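Local coordinates for protein isoaspartyl dipeptidase (Fervidobacterium islandicum, PDB 7CDH) that probably hydrolyses beta-aspartyl (isoaspartyl) dipeptides as a two-zinc metallopeptidase of the amidohydrolase superfamily, a reaction linked to the repair or clearance of damaged proteins, at residues V154-I159 with Y221-S226; F194-G197 with G202-Y205; L236-A239 with T244-L247. All blocks are in the same frame, centred on the assembly; numbering follows the deposited sequence.

Contact 1 of 3, residues V154-I159 with Y221-S226; sequences VGEIAI and YPTHMS. With ZN (zinc ion), chain K; ZN (zinc ion), chain L.
Glu156 and Thr223 come closest along the backbone, 8.8 Å apart at their CA atoms, because 154-159 and 221-226 belong to two parallel barrel strands separated by strand 191-196. No backbone hydrogen bond spans that gap; side chains and a metal close it. Glu156, which follows a cis peptide bond, starts toward the other segment. Its CG sits between the backbone N and the carbonyl carbon (chi1 44°), and the chain then runs extended, delivering the carboxylate between two zinc ions. The two oxygens divide the work: OE1 of Glu156 binds the zinc ion of chain K at 2.2 Å, while OE2 of Glu156 takes the zinc ion of chain L at 2.0 Å. From the loop that follows strand 220-223, His224 NE2 binds the chain K zinc at 2.3 Å. The glutamate and the imidazole therefore converge on one metal without bonding to each other; Glu156 OE1 lies at the ring edge, near its plane, 3.8 Å from His224 NE2. Thr223 fills in beside them. Its methyl CG2 sits 3.6 Å above one face of the His224 ring, offset toward the rim, and approaches Glu156 OE1 to 4.1 Å. The Thr223 hydroxyl OG1, anti to the backbone N (chi1 -174°), is hydrogen-bonded to Asp246 OD2, and His224 ND1 is hydrogen-bonded to Thr248 OG1, a second-shell contact that helps fix the rotation of the ring. His195 completes the protein ligands of the chain K zinc, and His61, His63 and Asp285 those of the chain L zinc. A single carboxylate shared by both metals, near the C-terminal mouth of the barrel, is consistent with the binuclear centres of amidohydrolases, in which paired metals polarise the scissile carbonyl and activate water.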
loop_
_atom_site.group_PDB
_atom_site.type_symbol
_atom_site.label_atom_id
_atom_site.label_comp_id
_atom_site.label_asym_id
_atom_site.label_seq_id
_atom_site.Cartn_x
_atom_site.Cartn_y
_atom_site.Cartn_z
ATOM N N VAL A 154 3.114 6.060 -24.497
ATOM C CA VAL A 154 1.840 5.941 -23.760
ATOM C C VAL A 154 0.738 6.289 -24.742
ATOM O O VAL A 154 0.951 7.148 -25.579
ATOM C CB VAL A 154 1.797 6.856 -22.535
ATOM C CG1 VAL A 154 1.862 8.324 -22.941
ATOM C CG2 VAL A 154 0.564 6.564 -21.671
ATOM N N GLY A 155 -0.371 5.581 -24.669
ATOM C CA GLY A 155 -1.453 5.704 -25.642
ATOM C C GLY A 155 -2.436 4.557 -25.496
ATOM O O GLY A 155 -2.124 3.583 -24.824
ATOM N N GLU A 156 -3.615 4.718 -26.113
ATOM C CA GLU A 156 -3.954 5.981 -26.740
ATOM C C GLU A 156 -4.778 6.812 -25.742
ATOM O O GLU A 156 -5.873 6.400 -25.385
ATOM C CB GLU A 156 -4.637 5.779 -28.096
ATOM C CG GLU A 156 -5.695 4.715 -28.109
ATOM C CD GLU A 156 -6.628 4.653 -29.311
ATOM O OE1 GLU A 156 -6.880 5.695 -30.012
ATOM O OE2 GLU A 156 -7.068 3.510 -29.584
ATOM N N ILE A 157 -4.249 7.944 -25.297
ATOM C CA ILE A 157 -4.898 8.857 -24.319
ATOM C C ILE A 157 -6.017 9.598 -25.040
ATOM O O ILE A 157 -5.750 10.201 -26.060
ATOM C CB ILE A 157 -3.846 9.808 -23.747
ATOM C CG1 ILE A 157 -2.803 9.013 -22.965
ATOM C CG2 ILE A 157 -4.487 10.896 -22.919
ATOM C CD1 ILE A 157 -1.705 9.882 -22.424
ATOM N N ALA A 158 -7.239 9.503 -24.552
ATOM C CA ALA A 158 -8.404 10.154 -25.169
ATOM C C ALA A 158 -8.455 11.602 -24.706
ATOM O O ALA A 158 -8.362 11.856 -23.497
ATOM C CB ALA A 158 -9.683 9.427 -24.833
ATOM N N ILE A 159 -8.636 12.498 -25.667
ATOM C CA ILE A 159 -8.963 13.939 -25.456
ATOM C C ILE A 159 -10.123 14.262 -26.388
ATOM O O ILE A 159 -10.252 13.599 -27.427
ATOM C CB ILE A 159 -7.726 14.801 -25.748
ATOM C CG1 ILE A 159 -7.145 14.460 -27.129
ATOM C CG2 ILE A 159 -6.696 14.613 -24.643
ATOM C CD1 ILE A 159 -6.191 15.480 -27.670
ATOM N N TYR A 221 1.558 12.873 -30.999
ATOM C CA TYR A 221 1.183 12.080 -32.172
ATOM C C TYR A 221 -0.304 11.853 -32.076
ATOM O O TYR A 221 -0.721 10.825 -31.580
ATOM C CB TYR A 221 1.961 10.777 -32.114
ATOM C CG TYR A 221 1.816 9.889 -33.316
ATOM C CD1 TYR A 221 1.961 10.381 -34.606
ATOM C CD2 TYR A 221 1.607 8.537 -33.159
ATOM C CE1 TYR A 221 1.878 9.546 -35.712
ATOM C CE2 TYR A 221 1.512 7.691 -34.250
ATOM C CZ TYR A 221 1.644 8.193 -35.529
ATOM O OH TYR A 221 1.584 7.323 -36.576
ATOM N N PRO A 222 -1.139 12.832 -32.470
ATOM C CA PRO A 222 -2.591 12.649 -32.459
ATOM C C PRO A 222 -3.058 11.728 -33.592
ATOM O O PRO A 222 -2.462 11.798 -34.609
ATOM C CB PRO A 222 -3.106 14.068 -32.676
ATOM C CG PRO A 222 -2.042 14.711 -33.531
ATOM C CD PRO A 222 -0.747 14.163 -32.955
ATOM N N THR A 223 -4.123 10.944 -33.401
ATOM C CA THR A 223 -4.729 10.101 -34.466
ATOM C C THR A 223 -6.190 10.532 -34.672
ATOM O O THR A 223 -6.637 11.446 -33.960
ATOM C CB THR A 223 -4.519 8.604 -34.176
ATOM O OG1 THR A 223 -5.005 7.865 -35.304
ATOM C CG2 THR A 223 -5.202 8.132 -32.912
ATOM N N HIS A 224 -6.894 9.896 -35.617
ATOM C CA HIS A 224 -8.274 10.248 -36.050
ATOM C C HIS A 224 -8.302 11.679 -36.570
ATOM O O HIS A 224 -9.296 12.330 -36.445
ATOM C CB HIS A 224 -9.297 10.056 -34.918
ATOM C CG HIS A 224 -9.118 8.727 -34.286
ATOM N ND1 HIS A 224 -9.048 7.580 -35.045
ATOM C CD2 HIS A 224 -8.887 8.369 -33.011
ATOM C CE1 HIS A 224 -8.786 6.560 -34.266
ATOM N NE2 HIS A 224 -8.690 7.018 -33.021
ATOM N N MET A 225 -7.206 12.139 -37.126
ATOM C CA MET A 225 -7.051 13.547 -37.550
ATOM C C MET A 225 -7.709 13.810 -38.917
ATOM O O MET A 225 -7.778 14.962 -39.254
ATOM C CB MET A 225 -5.569 13.899 -37.550
ATOM C CG MET A 225 -5.061 13.978 -36.124
ATOM S SD MET A 225 -5.968 15.162 -35.094
ATOM C CE MET A 225 -5.475 16.705 -35.861
ATOM N N SER A 226 -8.301 12.813 -39.584
ATOM C CA SER A 226 -9.209 13.020 -40.745
ATOM C C SER A 226 -10.678 12.871 -40.336
ATOM O O SER A 226 -11.507 12.845 -41.195
ATOM C CB SER A 226 -8.860 12.123 -41.918
ATOM O OG SER A 226 -8.990 10.741 -41.609
HETATM ZN ZN ZN K . -8.885 5.856 -31.013
HETATM ZN ZN ZN L . -7.600 2.943 -31.475
#

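Contact 2 of 3, residues F194-G197 with G202-Y205. With ZN (zinc ion), chain K.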
loop_
_atom_site.group_PDB
_atom_site.type_symbol
_atom_site.label_atom_id
_atom_site.label_comp_id
_atom_site.label_asym_id
_atom_site.label_seq_id
_atom_site.Cartn_x
_atom_site.Cartn_y
_atom_site.Cartn_z
ATOM N N PHE A 194 -2.440 10.414 -28.918
ATOM C CA PHE A 194 -3.727 11.000 -28.478
ATOM C C PHE A 194 -4.815 10.435 -29.375
ATOM O O PHE A 194 -4.715 10.617 -30.596
ATOM C CB PHE A 194 -3.714 12.523 -28.568
ATOM C CG PHE A 194 -2.754 13.157 -27.610
ATOM C CD1 PHE A 194 -3.070 13.278 -26.271
ATOM C CD2 PHE A 194 -1.513 13.577 -28.032
ATOM C CE1 PHE A 194 -2.170 13.842 -25.383
ATOM C CE2 PHE A 194 -0.607 14.132 -27.137
ATOM C CZ PHE A 194 -0.943 14.266 -25.817
ATOM N N HIS A 195 -5.782 9.732 -28.786
ATOM C CA HIS A 195 -7.095 9.526 -29.423
ATOM C C HIS A 195 -7.829 10.862 -29.413
ATOM O O HIS A 195 -8.150 11.365 -28.321
ATOM C CB HIS A 195 -7.894 8.445 -28.720
ATOM C CG HIS A 195 -9.317 8.423 -29.142
ATOM N ND1 HIS A 195 -9.772 7.546 -30.099
ATOM C CD2 HIS A 195 -10.361 9.209 -28.784
ATOM C CE1 HIS A 195 -11.066 7.774 -30.286
ATOM N NE2 HIS A 195 -11.464 8.790 -29.483
ATOM N N VAL A 196 -8.088 11.426 -30.587
ATOM C CA VAL A 196 -8.837 12.704 -30.649
ATOM C C VAL A 196 -10.262 12.418 -31.091
ATOM O O VAL A 196 -10.454 11.913 -32.198
ATOM C CB VAL A 196 -8.182 13.740 -31.569
ATOM C CG1 VAL A 196 -8.945 15.051 -31.473
ATOM C CG2 VAL A 196 -6.713 13.936 -31.239
ATOM N N GLY A 197 -11.218 12.744 -30.235
ATOM C CA GLY A 197 -12.637 12.563 -30.537
ATOM C C GLY A 197 -13.152 13.741 -31.331
ATOM O O GLY A 197 -12.345 14.452 -31.920
ATOM N N GLY A 202 -10.885 19.793 -29.931
ATOM C CA GLY A 202 -9.907 19.152 -30.844
ATOM C C GLY A 202 -8.545 18.953 -30.180
ATOM O O GLY A 202 -8.525 18.403 -29.084
ATOM N N ILE A 203 -7.452 19.419 -30.808
ATOM C CA ILE A 203 -6.056 19.312 -30.322
ATOM C C ILE A 203 -5.557 20.631 -29.703
ATOM O O ILE A 203 -4.331 20.840 -29.693
ATOM C CB ILE A 203 -5.116 18.790 -31.418
ATOM C CG1 ILE A 203 -5.059 19.678 -32.666
ATOM C CG2 ILE A 203 -5.457 17.336 -31.755
ATOM C CD1 ILE A 203 -3.889 19.333 -33.618
ATOM N N GLU A 204 -6.433 21.421 -29.084
ATOM C CA GLU A 204 -6.079 22.564 -28.186
ATOM C C GLU A 204 -4.875 22.216 -27.275
ATOM O O GLU A 204 -3.854 22.924 -27.273
ATOM C CB GLU A 204 -7.299 22.892 -27.332
ATOM C CG GLU A 204 -7.535 24.354 -27.029
ATOM C CD GLU A 204 -8.999 24.593 -26.647
ATOM O OE1 GLU A 204 -9.814 24.987 -27.553
ATOM O OE2 GLU A 204 -9.347 24.330 -25.461
ATOM N N TYR A 205 -4.977 21.165 -26.473
ATOM C CA TYR A 205 -3.933 20.797 -25.486
ATOM C C TYR A 205 -2.575 20.633 -26.167
ATOM O O TYR A 205 -1.569 20.932 -25.506
ATOM C CB TYR A 205 -4.303 19.484 -24.802
ATOM C CG TYR A 205 -5.365 19.580 -23.742
ATOM C CD1 TYR A 205 -5.763 20.788 -23.191
ATOM C CD2 TYR A 205 -5.918 18.423 -23.239
ATOM C CE1 TYR A 205 -6.708 20.845 -22.178
ATOM C CE2 TYR A 205 -6.861 18.460 -22.229
ATOM C CZ TYR A 205 -7.255 19.670 -21.693
ATOM O OH TYR A 205 -8.178 19.644 -20.697
HETATM ZN ZN ZN K . -8.885 5.856 -31.013
#
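Val196 is the strand residue that meets the start of the next helix, its side chain turned toward Gly202 and Ile203. The nearest CA atoms, those of Val196 and Gly202, are 6.5 Å apart. CB of Val196 is already close, 4.5 Å from CG2 of Ile203, but the two methyl groups do the touching. CG1, anti to the backbone N (chi1 -175°), reaches over the carbonyl group of Gly202, with Val196 CG1 4.1 Å from Gly202 C and equally far from Gly202 O. CG2, beside the backbone N, turns to the isoleucine: Val196 CG2 and Ile203 CG2 meet at 3.7 Å. The same Ile203 CG2 also lies 4.2 Å from Val196 CG1, so one isoleucine methyl is shared by both branches of the valine, and the two side chains cross at about a right angle. This is the strand-to-helix turn of a beta-alpha-beta unit in the TIM barrel, strand 191-196 leading through a short loop into helix 204-212 and on to strand 220-223. Ile203 holds the N-cap position of the helix, and its backbone N is hydrogen-bonded to Gln234 OE1. Gly202, just before it, has a positive phi of 45°, a conformation that a residue lacking a side chain adopts readily as the loop bends into the helix. Its carbonyl oxygen, besides lying under the valine methyl, is hydrogen-bonded to Ser160 OG. Side chains alternate along the strand, and the neighbouring His195 points to the other side, toward the barrel interior, where ND1 of His195 binds the zinc ion of chain K at 2.1 Å. His195 NE2, at the other nitrogen of the ring, is hydrogen-bonded to Asp161 OD2, a second-shell carboxylate that helps set the rotation of the imidazole about its CB-CG bond.

Contact 3 of 3, residues L236-A239 with T244-L247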
loop_
_atom_site.group_PDB
_atom_site.type_symbol
_atom_site.label_atom_id
_atom_site.label_comp_id
_atom_site.label_asym_id
_atom_site.label_seq_id
_atom_site.Cartn_x
_atom_site.Cartn_y
_atom_site.Cartn_z
ATOM N N LEU A 236 -3.077 20.175 -40.116
ATOM C CA LEU A 236 -2.079 20.795 -41.036
ATOM C C LEU A 236 -1.411 21.985 -40.350
ATOM O O LEU A 236 -0.216 22.192 -40.575
ATOM C CB LEU A 236 -2.732 21.217 -42.348
ATOM C CG LEU A 236 -3.229 20.073 -43.218
ATOM C CD1 LEU A 236 -3.869 20.610 -44.481
ATOM C CD2 LEU A 236 -2.109 19.101 -43.534
ATOM N N GLU A 237 -2.103 22.697 -39.477
ATOM C CA GLU A 237 -1.425 23.778 -38.729
ATOM C C GLU A 237 -0.375 23.140 -37.813
ATOM O O GLU A 237 0.747 23.713 -37.696
ATOM C CB GLU A 237 -2.409 24.667 -37.978
ATOM C CG GLU A 237 -1.687 25.816 -37.270
ATOM C CD GLU A 237 -0.714 26.612 -38.144
ATOM O OE1 GLU A 237 0.431 26.912 -37.648
ATOM O OE2 GLU A 237 -1.096 26.902 -39.337
ATOM N N PHE A 238 -0.688 21.967 -37.243
ATOM C CA PHE A 238 0.215 21.220 -36.332
ATOM C C PHE A 238 1.420 20.706 -37.132
ATOM O O PHE A 238 2.564 20.826 -36.622
ATOM C CB PHE A 238 -0.576 20.120 -35.606
ATOM C CG PHE A 238 0.199 19.326 -34.593
ATOM C CD1 PHE A 238 0.521 19.875 -33.372
ATOM C CD2 PHE A 238 0.608 18.037 -34.869
ATOM C CE1 PHE A 238 1.236 19.148 -32.441
ATOM C CE2 PHE A 238 1.333 17.308 -33.937
ATOM C CZ PHE A 238 1.618 17.857 -32.709
ATOM N N ALA A 239 1.197 20.132 -38.321
ATOM C CA ALA A 239 2.277 19.711 -39.264
ATOM C C ALA A 239 3.183 20.892 -39.605
ATOM O O ALA A 239 4.423 20.676 -39.618
ATOM C CB ALA A 239 1.741 19.130 -40.551
ATOM N N THR A 244 3.828 15.449 -36.562
ATOM C CA THR A 244 3.248 14.347 -37.366
ATOM C C THR A 244 1.858 14.032 -36.823
ATOM O O THR A 244 1.698 14.084 -35.624
ATOM C CB THR A 244 4.150 13.119 -37.418
ATOM O OG1 THR A 244 5.415 13.635 -37.824
ATOM C CG2 THR A 244 3.661 12.064 -38.385
ATOM N N ILE A 245 0.898 13.831 -37.717
ATOM C CA ILE A 245 -0.506 13.467 -37.420
ATOM C C ILE A 245 -0.751 12.092 -38.049
ATOM O O ILE A 245 -0.041 11.762 -38.997
ATOM C CB ILE A 245 -1.475 14.556 -37.923
ATOM C CG1 ILE A 245 -1.531 14.640 -39.453
ATOM C CG2 ILE A 245 -1.087 15.887 -37.314
ATOM C CD1 ILE A 245 -2.509 15.659 -39.996
ATOM N N ASP A 246 -1.712 11.338 -37.497
ATOM C CA ASP A 246 -2.142 9.998 -37.960
ATOM C C ASP A 246 -3.592 10.112 -38.394
ATOM O O ASP A 246 -4.360 10.799 -37.737
ATOM C CB ASP A 246 -1.967 8.913 -36.896
ATOM C CG ASP A 246 -2.294 7.511 -37.409
ATOM O OD1 ASP A 246 -1.704 7.110 -38.421
ATOM O OD2 ASP A 246 -3.146 6.829 -36.807
ATOM N N LEU A 247 -3.907 9.508 -39.521
ATOM C CA LEU A 247 -5.248 9.491 -40.139
ATOM C C LEU A 247 -5.702 8.034 -40.125
ATOM O O LEU A 247 -4.883 7.122 -40.430
ATOM C CB LEU A 247 -5.148 10.005 -41.583
ATOM C CG LEU A 247 -4.378 11.307 -41.798
ATOM C CD1 LEU A 247 -4.278 11.651 -43.288
ATOM C CD2 LEU A 247 -5.020 12.456 -41.037
#
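Phe238 on helix 229-240 lays the edge of its ring against Thr244 and Ile245, where the chain leaves an outer helix of the TIM barrel and enters strand 245-248. Two neighbouring ring carbons make the contact. CE2 of Phe238 faces the backbone oxygen of Thr244 at 3.7 Å, with that oxygen in the ring plane, so the weakly positive rim rather than the pi face is offered to the carbonyl. One carbon back, CD2 of Phe238 touches CG2 of Ile245, also at 3.7 Å, again at the edge and near the plane. The phenylalanine and isoleucine side chains slide past each other in opposite directions, and no hydrogen bond joins the two segments. Torsions place both partners: CG of Phe238 is anti to the backbone N (chi1 -177°), which swings the ring toward the strand, while in Ile245 the first torsion (68°) puts CG2 anti to the carbonyl carbon, on the ring's side.

Beyond this pair, Phe238 also packs on Leu220 and Pro222 of strand 220-223, so the ring reaches from the helix to strand 220-223 and to the start of strand 245-248. Ile245 is held at its backbone by hydrogen bonds with Asn279, just before strand 280-283, and Thr281 on it. Asp246, the following residue, turns the opposite way from Ile245, into the barrel, where its carboxylate OD1 is hydrogen-bonded to Thr281 OG1 and OD2 to Ser283 OG.

In the fold
All three contacts lie on the same side of the chain's centre, in the barrel, within the amidohydrolase range. Contact 2 is nested along the chain inside the loop closed by contact 1, and contact 3 follows. The centres of contacts 1 and 2 are about 6 Å apart, and each is about 11 Å from that of contact 3. Contact 2 starts from the strand that separates those of contact 1, and the two share the chain K zinc. Contact 3 joins through the backbone hydrogen bond between Asp246 N and Pro222 O, while Ile203 CD1 packs on Phe238 CB. Glu156, His195 and, just after strand 220-223, His224 thus face the metals, while contacts 2 and 3 pack toward the outer helices.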